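Local coordinates for protein CocE/NonD family hydrolase (Staphylococcus aureus subsp. aureus COL, PDB 3III) that probably hydrolyses ester or amide bonds as a serine hydrolase of the alpha/beta-hydrolase fold, at residues D74-D79 with R215-G220; E105-P110 with V120-L125; S136-R141 with L171-W176. All coordinates share one frame; numbering follows the deposited sequence.

In the fold
Three contacts show how an alpha/beta-hydrolase core organises the surroundings of its ligand pocket. Contact 1 reaches the bound palmitic acid directly through Tyr-76 and Phe-216. Contact 3 adjoins it, the Trp-138 side chain being about 6 Å from the fatty acid, and Trp-217 CZ2 stands 3.4 Å from Trp-138 CH2 in a ring stack that joins the two. Contact 2 lies farther from the ligand, where a loop meets the sheet: the Ser-107 side chain is about 11 Å from the fatty acid, yet Lys-122 NZ is salt-bridged to Asp-74 OD2 at 2.6 Å. Leu-171 of contact 3 packs against both partners of that bridge. Contact centres are about 13 to 15 Å apart.

Contact 1 of 3, residues D74-D79 with R215-G220; sequences DTYGKD and RFWTQG. With PLM (palmitic acid), chain G.
Tyr-76 brings its phenol hydroxyl to the pyrrole edge of Trp-217, the two side chains crossing at about a right angle, where the loop after strand 67-74 of the alpha/beta-hydrolase fold meets helix 213-224. Its CG lies anti to the carbonyl carbon (chi1 -64°), which carries the ring out toward the helix. The contact is small and rests on one bond: Trp-217 NE1 donates to Tyr-76 OH at 3.0 Å. The oxygen lies almost in the indole plane, 5° out of it, although the bond itself is bent, with an N-H...O angle of 142°. In turn the same hydroxyl donates to O1 of palmitic acid, Tyr-76 OH to O1 being 2.7 Å. Accepting from the indole should favour a rotation that points the hydroxyl proton at the ligand carboxyl group, to which Ser-169 OG is also hydrogen-bonded. This is consistent with an oxyanion-hole role for the tyrosine, as in the related cocaine esterase CocE.

Further along the fatty acid, Phe-216, one residue before Trp-217 on the helix, offers a ring edge to the alkyl chain, CZ lying 3.5 Å from ligand atom C6. The base of the tyrosine is fixed as well. Asp-74 closes an Asx turn beneath the phenol ring: Tyr-76 N donates to the anti lone pair of Asp-74 OD1 at 2.9 Å.

Contact 2 of 3, residues E105-P110 with V120-L125; sequences EESPDP and VVKVAL
The pyrrolidine ring of Pro-110 turns its CA and CB toward the branched side chain of Val-120, and there the start of helix 110-113 and the loop before it settle on strand 119-124 of the central alpha/beta-hydrolase sheet. Pro-110 CB and Val-120 CB are 4.4 Å apart, while Val-120 CG2 comes to 4.1 Å from Pro-110 CA. The other methyl lies near the loop backbone, Val-120 CG1 being 4.1 Å from Pro-108 O. Trp-113 of helix 110-113 packs on both Val-120 and Pro-108, adding to the apolar packing at this end.

Two residues along the strand the contact becomes polar. Lys-122 starts with CG anti to the backbone N (chi1 -179°) and then bends at its second and third torsions, which folds the ammonium group over to the loop. There Lys-122 NZ donates to Ser-107 OG at 2.8 Å. The amine is buried but well supplied: Asp-74 carries its countercharge and Ser-72 OG is a further partner, a setting that would be expected to keep it protonated. The serine hydroxyl thereby links loop and strand, and it is engaged twice, Ser-107 OG being hydrogen-bonded also to Pro-104 O.

Contact 3 of 3, residues S136-R141 with L171-W176; sequences SPWSKR and LAVTQW
Trp-138 sets its CG beside the backbone N, anti to the carbonyl carbon (chi1 -58°), and Val-173 sends CG1 anti to its own N (chi1 179°); together these torsions put a methyl over the indole face. The result is a CH-pi contact in the alpha/beta-hydrolase fold, between the turn leading into helix 140-154 and helix 170-179, which follows Ser-169, the probable nucleophile of the elbow in this fold. Val-173 CG1 stands 3.5 Å from the centroid of the Trp-138 five-membered ring, only 12° off the ring normal. The remainder of the valine follows the indole toward its six-membered ring: Val-173 CB lies 3.6 Å from Trp-138 NE1, and Val-173 CG2 is 3.9 Å from Trp-138 CZ2. One isopropyl group thus spans much of the ring system.

At the indole edge, near its plane, the methyl of Thr-174 adds a looser touch, CG2 to Trp-138 CD1 being 4.2 Å. Its hydroxyl is occupied elsewhere, bonded to the carbonyls of Ala-73 and Tyr-170, and so ties the helix to the end of strand 67-74. Tyr-170 also meets the Trp-138 ring, which places the indole in an aromatic group near the bound fatty acid.

The turn that presents the tryptophan is itself secured. Ser-139 N-caps helix 140-154 through the backbone N of Glu-142, and Ser-139 OG donates to Ser-136 O at 2.7 Å.

Contact 1 of 3, residues D74-D79 with R215-G220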
loop_
_atom_site.group_PDB
_atom_site.type_symbol
_atom_site.label_atom_id
_atom_site.label_comp_id
_atom_site.label_asym_id
_atom_site.label_seq_id
_atom_site.Cartn_x
_atom_site.Cartn_y
_atom_site.Cartn_z
ATOM N N ASP A 74 -4.012 15.389 -2.521
ATOM C CA ASP A 74 -2.617 15.075 -2.497
ATOM C C ASP A 74 -1.804 16.354 -2.728
ATOM O O ASP A 74 -2.340 17.447 -2.830
ATOM C CB ASP A 74 -2.308 14.029 -3.587
ATOM C CG ASP A 74 -2.723 14.489 -4.924
ATOM O OD1 ASP A 74 -2.058 15.390 -5.457
ATOM O OD2 ASP A 74 -3.778 14.023 -5.392
ATOM N N THR A 75 -0.500 16.194 -2.725
ATOM C CA THR A 75 0.425 17.266 -3.024
ATOM C C THR A 75 1.198 17.066 -4.330
ATOM O O THR A 75 2.239 17.664 -4.545
ATOM C CB THR A 75 1.385 17.480 -1.866
ATOM O OG1 THR A 75 2.096 16.283 -1.598
ATOM C CG2 THR A 75 0.657 17.967 -0.597
ATOM N N TYR A 76 0.666 16.237 -5.221
ATOM C CA TYR A 76 1.328 15.941 -6.497
ATOM C C TYR A 76 0.983 16.886 -7.653
ATOM O O TYR A 76 1.659 16.857 -8.663
ATOM C CB TYR A 76 0.994 14.513 -6.917
ATOM C CG TYR A 76 1.500 13.422 -6.028
ATOM C CD1 TYR A 76 2.557 13.608 -5.146
ATOM C CD2 TYR A 76 1.009 12.134 -6.165
ATOM C CE1 TYR A 76 3.043 12.518 -4.388
ATOM C CE2 TYR A 76 1.529 11.057 -5.427
ATOM C CZ TYR A 76 2.527 11.250 -4.561
ATOM O OH TYR A 76 3.024 10.153 -3.836
ATOM N N GLY A 77 -0.032 17.746 -7.499
ATOM C CA GLY A 77 -0.469 18.605 -8.578
ATOM C C GLY A 77 -1.891 18.245 -8.976
ATOM O O GLY A 77 -2.133 17.152 -9.465
ATOM N N LYS A 78 -2.832 19.174 -8.756
ATOM C CA LYS A 78 -4.247 18.970 -9.098
ATOM C C LYS A 78 -4.531 19.087 -10.617
ATOM O O LYS A 78 -5.619 18.634 -11.067
ATOM C CB LYS A 78 -5.134 19.938 -8.337
ATOM C CG LYS A 78 -5.027 21.410 -8.800
ATOM C CD LYS A 78 -6.093 22.286 -8.129
ATOM C CE LYS A 78 -6.045 23.730 -8.552
ATOM N NZ LYS A 78 -6.261 23.915 -10.030
ATOM N N ASP A 79 -3.628 19.699 -11.375
ATOM C CA ASP A 79 -3.828 19.868 -12.796
ATOM C C ASP A 79 -2.912 19.008 -13.639
ATOM O O ASP A 79 -2.740 19.253 -14.822
ATOM C CB ASP A 79 -3.656 21.342 -13.136
ATOM C CG ASP A 79 -4.700 22.160 -12.482
ATOM O OD1 ASP A 79 -5.860 21.859 -12.737
ATOM O OD2 ASP A 79 -4.381 23.051 -11.683
ATOM N N ARG A 215 13.362 7.731 -0.718
ATOM C CA ARG A 215 14.159 8.881 -1.075
ATOM C C ARG A 215 13.775 9.426 -2.436
ATOM O O ARG A 215 13.676 10.624 -2.618
ATOM C CB ARG A 215 15.649 8.561 -0.989
ATOM C CG ARG A 215 16.074 8.108 0.375
ATOM C CD ARG A 215 17.568 7.836 0.530
ATOM N NE ARG A 215 17.825 7.441 1.922
ATOM C CZ ARG A 215 19.011 7.117 2.403
ATOM N NH1 ARG A 215 20.076 7.079 1.614
ATOM N NH2 ARG A 215 19.133 6.826 3.686
ATOM N N PHE A 216 13.503 8.551 -3.383
ATOM C CA PHE A 216 13.019 8.952 -4.711
ATOM C C PHE A 216 11.694 9.754 -4.611
ATOM O O PHE A 216 11.506 10.837 -5.228
ATOM C CB PHE A 216 12.802 7.683 -5.497
ATOM C CG PHE A 216 11.993 7.854 -6.773
ATOM C CD1 PHE A 216 12.583 8.413 -7.899
ATOM C CD2 PHE A 216 10.684 7.391 -6.861
ATOM C CE1 PHE A 216 11.848 8.530 -9.076
ATOM C CE2 PHE A 216 9.980 7.486 -8.030
ATOM C CZ PHE A 216 10.569 8.067 -9.129
ATOM N N TRP A 217 10.826 9.254 -3.754
ATOM C CA TRP A 217 9.510 9.822 -3.522
ATOM C C TRP A 217 9.681 11.185 -2.871
ATOM O O TRP A 217 9.067 12.188 -3.292
ATOM C CB TRP A 217 8.728 8.858 -2.629
ATOM C CG TRP A 217 7.482 9.398 -2.102
ATOM C CD1 TRP A 217 6.334 9.583 -2.781
ATOM C CD2 TRP A 217 7.237 9.834 -0.757
ATOM N NE1 TRP A 217 5.386 10.134 -1.956
ATOM C CE2 TRP A 217 5.916 10.296 -0.705
ATOM C CE3 TRP A 217 8.009 9.894 0.403
ATOM C CZ2 TRP A 217 5.332 10.779 0.469
ATOM C CZ3 TRP A 217 7.416 10.372 1.577
ATOM C CH2 TRP A 217 6.116 10.825 1.594
ATOM N N THR A 218 10.482 11.223 -1.814
ATOM C CA THR A 218 10.695 12.481 -1.121
ATOM C C THR A 218 11.263 13.541 -2.061
ATOM O O THR A 218 10.775 14.674 -2.098
ATOM C CB THR A 218 11.640 12.351 0.086
ATOM O OG1 THR A 218 11.093 11.419 1.016
ATOM C CG2 THR A 218 11.758 13.741 0.750
ATOM N N GLN A 219 12.304 13.173 -2.802
ATOM C CA GLN A 219 12.947 14.068 -3.748
ATOM C C GLN A 219 12.005 14.571 -4.826
ATOM O O GLN A 219 12.063 15.738 -5.234
ATOM C CB GLN A 219 14.176 13.391 -4.370
ATOM C CG GLN A 219 15.241 13.375 -3.341
ATOM C CD GLN A 219 16.400 12.483 -3.666
ATOM O OE1 GLN A 219 16.321 11.570 -4.514
ATOM N NE2 GLN A 219 17.485 12.724 -2.982
ATOM N N GLY A 220 11.140 13.677 -5.273
ATOM C CA GLY A 220 10.092 13.992 -6.217
ATOM C C GLY A 220 9.149 15.118 -5.772
ATOM O O GLY A 220 8.762 15.965 -6.587
HETATM C C1 PLM G . 3.090 7.216 -5.691
HETATM O O1 PLM G . 2.385 7.717 -4.817
HETATM O O2 PLM G . 2.955 6.000 -5.917
HETATM C C2 PLM G . 4.088 8.070 -6.402
HETATM C C3 PLM G . 4.700 7.376 -7.607
HETATM C C4 PLM G . 5.612 8.245 -8.472
HETATM C C5 PLM G . 5.974 7.607 -9.847
HETATM C C6 PLM G . 7.305 8.072 -10.498
HETATM C C7 PLM G . 7.328 8.552 -11.970
HETATM C C8 PLM G . 7.770 7.538 -13.059
#

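Contact 2 of 3, residues E105-P110 with V120-L125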
loop_
_atom_site.group_PDB
_atom_site.type_symbol
_atom_site.label_atom_id
_atom_site.label_comp_id
_atom_site.label_asym_id
_atom_site.label_seq_id
_atom_site.Cartn_x
_atom_site.Cartn_y
_atom_site.Cartn_z
ATOM N N GLU A 105 -2.891 11.288 -11.951
ATOM C CA GLU A 105 -2.651 9.878 -11.654
ATOM C C GLU A 105 -3.224 9.458 -10.324
ATOM O O GLU A 105 -2.994 10.089 -9.319
ATOM C CB GLU A 105 -1.146 9.603 -11.682
ATOM C CG GLU A 105 -0.588 9.484 -13.142
ATOM C CD GLU A 105 -0.159 10.810 -13.863
ATOM O OE1 GLU A 105 -0.518 11.960 -13.444
ATOM O OE2 GLU A 105 0.569 10.648 -14.883
ATOM N N GLU A 106 -4.020 8.406 -10.320
ATOM C CA GLU A 106 -4.509 7.836 -9.077
ATOM C C GLU A 106 -5.795 8.435 -8.571
ATOM O O GLU A 106 -6.345 7.971 -7.560
ATOM N N SER A 107 -6.262 9.485 -9.243
ATOM C CA SER A 107 -7.428 10.226 -8.849
ATOM C C SER A 107 -8.698 9.594 -9.434
ATOM O O SER A 107 -8.671 8.940 -10.479
ATOM C CB SER A 107 -7.381 11.679 -9.393
ATOM O OG SER A 107 -6.169 12.324 -9.089
ATOM N N PRO A 108 -9.822 9.834 -8.771
ATOM C CA PRO A 108 -11.120 9.533 -9.412
ATOM C C PRO A 108 -11.309 10.310 -10.681
ATOM O O PRO A 108 -11.059 11.511 -10.699
ATOM C CB PRO A 108 -12.145 10.002 -8.384
ATOM C CG PRO A 108 -11.456 10.223 -7.122
ATOM C CD PRO A 108 -9.961 10.392 -7.415
ATOM N N ASP A 109 -11.746 9.646 -11.746
ATOM C CA ASP A 109 -11.823 10.239 -13.089
ATOM C C ASP A 109 -13.171 10.924 -13.211
ATOM O O ASP A 109 -14.224 10.276 -13.098
ATOM C CB ASP A 109 -11.746 9.105 -14.134
ATOM C CG ASP A 109 -11.732 9.600 -15.556
ATOM O OD1 ASP A 109 -12.026 10.791 -15.847
ATOM O OD2 ASP A 109 -11.390 8.751 -16.407
ATOM N N PRO A 110 -13.186 12.224 -13.397
ATOM C CA PRO A 110 -14.498 12.841 -13.574
ATOM C C PRO A 110 -15.302 12.353 -14.795
ATOM O O PRO A 110 -16.521 12.481 -14.793
ATOM C CB PRO A 110 -14.181 14.325 -13.676
ATOM C CG PRO A 110 -12.783 14.418 -13.902
ATOM C CD PRO A 110 -12.105 13.228 -13.368
ATOM N N VAL A 120 -17.080 15.676 -8.651
ATOM C CA VAL A 120 -15.708 15.343 -8.287
ATOM C C VAL A 120 -14.931 16.603 -7.874
ATOM O O VAL A 120 -14.876 17.591 -8.635
ATOM C CB VAL A 120 -14.958 14.542 -9.393
ATOM C CG1 VAL A 120 -13.487 14.304 -8.989
ATOM C CG2 VAL A 120 -15.663 13.150 -9.702
ATOM N N VAL A 121 -14.328 16.572 -6.672
ATOM C CA VAL A 121 -13.505 17.714 -6.208
ATOM C C VAL A 121 -12.104 17.216 -6.100
ATOM O O VAL A 121 -11.852 16.155 -5.508
ATOM C CB VAL A 121 -13.938 18.288 -4.837
ATOM C CG1 VAL A 121 -12.965 19.388 -4.394
ATOM C CG2 VAL A 121 -15.427 18.758 -4.839
ATOM N N LYS A 122 -11.173 17.950 -6.709
ATOM C CA LYS A 122 -9.741 17.573 -6.697
ATOM C C LYS A 122 -9.020 18.616 -5.890
ATOM O O LYS A 122 -9.063 19.795 -6.226
ATOM C CB LYS A 122 -9.169 17.516 -8.126
ATOM C CG LYS A 122 -7.713 17.111 -8.176
ATOM C CD LYS A 122 -7.550 15.574 -7.952
ATOM C CE LYS A 122 -6.211 15.311 -7.269
ATOM N NZ LYS A 122 -5.983 13.968 -6.823
ATOM N N VAL A 123 -8.365 18.184 -4.822
ATOM C CA VAL A 123 -7.784 19.067 -3.825
ATOM C C VAL A 123 -6.264 19.047 -3.938
ATOM O O VAL A 123 -5.641 17.977 -3.937
ATOM C CB VAL A 123 -8.173 18.658 -2.380
ATOM C CG1 VAL A 123 -7.538 19.627 -1.369
ATOM C CG2 VAL A 123 -9.689 18.611 -2.272
ATOM N N ALA A 124 -5.697 20.252 -4.063
ATOM C CA ALA A 124 -4.286 20.481 -3.843
ATOM C C ALA A 124 -4.073 20.826 -2.371
ATOM O O ALA A 124 -4.493 21.876 -1.907
ATOM C CB ALA A 124 -3.773 21.593 -4.754
ATOM N N LEU A 125 -3.414 19.928 -1.624
ATOM C CA LEU A 125 -3.194 20.144 -0.195
ATOM C C LEU A 125 -2.126 21.214 -0.004
ATOM O O LEU A 125 -1.438 21.643 -0.969
ATOM C CB LEU A 125 -2.866 18.835 0.554
ATOM C CG LEU A 125 -4.071 17.873 0.599
ATOM C CD1 LEU A 125 -3.644 16.386 0.893
ATOM C CD2 LEU A 125 -5.082 18.373 1.585
#

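Contact 3 of 3, residues S136-R141 with L171-W176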
loop_
_atom_site.group_PDB
_atom_site.type_symbol
_atom_site.label_atom_id
_atom_site.label_comp_id
_atom_site.label_asym_id
_atom_site.label_seq_id
_atom_site.Cartn_x
_atom_site.Cartn_y
_atom_site.Cartn_z
ATOM N N SER A 136 3.917 18.969 4.742
ATOM C CA SER A 136 4.288 17.885 5.634
ATOM C C SER A 136 3.442 16.662 5.284
ATOM O O SER A 136 2.317 16.487 5.774
ATOM C CB SER A 136 4.112 18.283 7.099
ATOM O OG SER A 136 4.480 17.178 7.901
ATOM N N PRO A 137 3.939 15.827 4.387
ATOM C CA PRO A 137 3.147 14.713 3.868
ATOM C C PRO A 137 2.711 13.726 4.938
ATOM O O PRO A 137 3.493 13.375 5.797
ATOM C CB PRO A 137 4.106 13.996 2.923
ATOM C CG PRO A 137 5.200 14.911 2.675
ATOM C CD PRO A 137 5.260 15.911 3.758
ATOM N N TRP A 138 1.459 13.268 4.868
ATOM C CA TRP A 138 1.016 12.123 5.668
ATOM C C TRP A 138 1.186 12.448 7.145
ATOM O O TRP A 138 1.778 11.676 7.916
ATOM C CB TRP A 138 1.769 10.852 5.212
ATOM C CG TRP A 138 1.583 10.525 3.786
ATOM C CD1 TRP A 138 0.609 11.035 2.962
ATOM C CD2 TRP A 138 2.338 9.607 2.966
ATOM N NE1 TRP A 138 0.722 10.511 1.723
ATOM C CE2 TRP A 138 1.766 9.626 1.691
ATOM C CE3 TRP A 138 3.434 8.766 3.190
ATOM C CZ2 TRP A 138 2.245 8.837 0.630
ATOM C CZ3 TRP A 138 3.906 7.955 2.121
ATOM C CH2 TRP A 138 3.327 8.017 0.867
ATOM N N SER A 139 0.641 13.614 7.532
ATOM C CA SER A 139 0.679 14.114 8.869
ATOM C C SER A 139 -0.714 14.503 9.343
ATOM O O SER A 139 -1.625 14.675 8.560
ATOM C CB SER A 139 1.585 15.351 8.926
ATOM O OG SER A 139 1.056 16.423 8.113
ATOM N N LYS A 140 -0.844 14.756 10.626
ATOM C CA LYS A 140 -2.088 15.200 11.163
ATOM C C LYS A 140 -2.430 16.611 10.679
ATOM O O LYS A 140 -3.576 16.875 10.386
ATOM C CB LYS A 140 -2.055 15.217 12.684
ATOM C CG LYS A 140 -3.449 15.582 13.273
ATOM C CD LYS A 140 -3.434 15.379 14.753
ATOM C CE LYS A 140 -4.753 15.706 15.366
ATOM N NZ LYS A 140 -4.745 15.524 16.788
ATOM N N ARG A 141 -1.452 17.502 10.628
ATOM C CA ARG A 141 -1.681 18.858 10.111
ATOM C C ARG A 141 -2.202 18.825 8.662
ATOM O O ARG A 141 -3.061 19.587 8.279
ATOM C CB ARG A 141 -0.436 19.745 10.251
ATOM C CG ARG A 141 0.795 19.400 9.381
ATOM C CD ARG A 141 1.869 20.543 9.622
ATOM N NE ARG A 141 1.307 21.793 9.106
ATOM C CZ ARG A 141 1.815 23.005 9.349
ATOM N NH1 ARG A 141 2.909 23.149 10.056
ATOM N NH2 ARG A 141 1.215 24.075 8.868
ATOM N N LEU A 171 -3.187 9.443 -2.311
ATOM C CA LEU A 171 -4.602 9.745 -2.263
ATOM C C LEU A 171 -5.408 8.797 -1.345
ATOM O O LEU A 171 -6.570 9.087 -1.009
ATOM C CB LEU A 171 -5.201 9.821 -3.680
ATOM C CG LEU A 171 -4.634 10.860 -4.688
ATOM C CD1 LEU A 171 -3.218 10.648 -5.107
ATOM C CD2 LEU A 171 -5.586 10.836 -5.911
ATOM N N ALA A 172 -4.845 7.626 -1.047
ATOM C CA ALA A 172 -5.372 6.677 -0.061
ATOM C C ALA A 172 -4.846 6.957 1.340
ATOM O O ALA A 172 -5.621 6.938 2.326
ATOM C CB ALA A 172 -5.061 5.214 -0.476
ATOM N N VAL A 173 -3.537 7.222 1.461
ATOM C CA VAL A 173 -2.943 7.482 2.791
ATOM C C VAL A 173 -3.631 8.697 3.446
ATOM O O VAL A 173 -3.976 8.673 4.639
ATOM C CB VAL A 173 -1.415 7.759 2.712
ATOM C CG1 VAL A 173 -0.810 8.052 4.144
ATOM C CG2 VAL A 173 -0.668 6.636 1.996
ATOM N N THR A 174 -3.879 9.743 2.661
ATOM C CA THR A 174 -4.550 10.939 3.188
ATOM C C THR A 174 -5.984 10.651 3.665
ATOM O O THR A 174 -6.508 11.383 4.488
ATOM C CB THR A 174 -4.569 12.083 2.182
ATOM O OG1 THR A 174 -5.128 11.652 0.923
ATOM C CG2 THR A 174 -3.170 12.636 1.925
ATOM N N GLN A 175 -6.604 9.608 3.121
ATOM C CA GLN A 175 -7.955 9.185 3.601
ATOM C C GLN A 175 -7.863 8.515 4.946
ATOM O O GLN A 175 -8.655 8.812 5.810
ATOM C CB GLN A 175 -8.604 8.241 2.634
ATOM C CG GLN A 175 -8.835 8.843 1.244
ATOM C CD GLN A 175 -9.572 7.832 0.367
ATOM O OE1 GLN A 175 -10.681 7.419 0.717
ATOM N NE2 GLN A 175 -8.962 7.444 -0.776
ATOM N N TRP A 176 -6.894 7.617 5.154
ATOM C CA TRP A 176 -6.759 7.048 6.492
ATOM C C TRP A 176 -6.573 8.186 7.487
ATOM O O TRP A 176 -7.175 8.206 8.561
ATOM C CB TRP A 176 -5.551 6.104 6.582
ATOM C CG TRP A 176 -5.620 4.834 5.752
ATOM C CD1 TRP A 176 -4.697 4.438 4.810
ATOM C CD2 TRP A 176 -6.591 3.765 5.835
ATOM N NE1 TRP A 176 -5.067 3.233 4.270
ATOM C CE2 TRP A 176 -6.188 2.768 4.920
ATOM C CE3 TRP A 176 -7.742 3.530 6.631
ATOM C CZ2 TRP A 176 -6.920 1.590 4.713
ATOM C CZ3 TRP A 176 -8.439 2.327 6.449
ATOM C CH2 TRP A 176 -8.029 1.377 5.496
#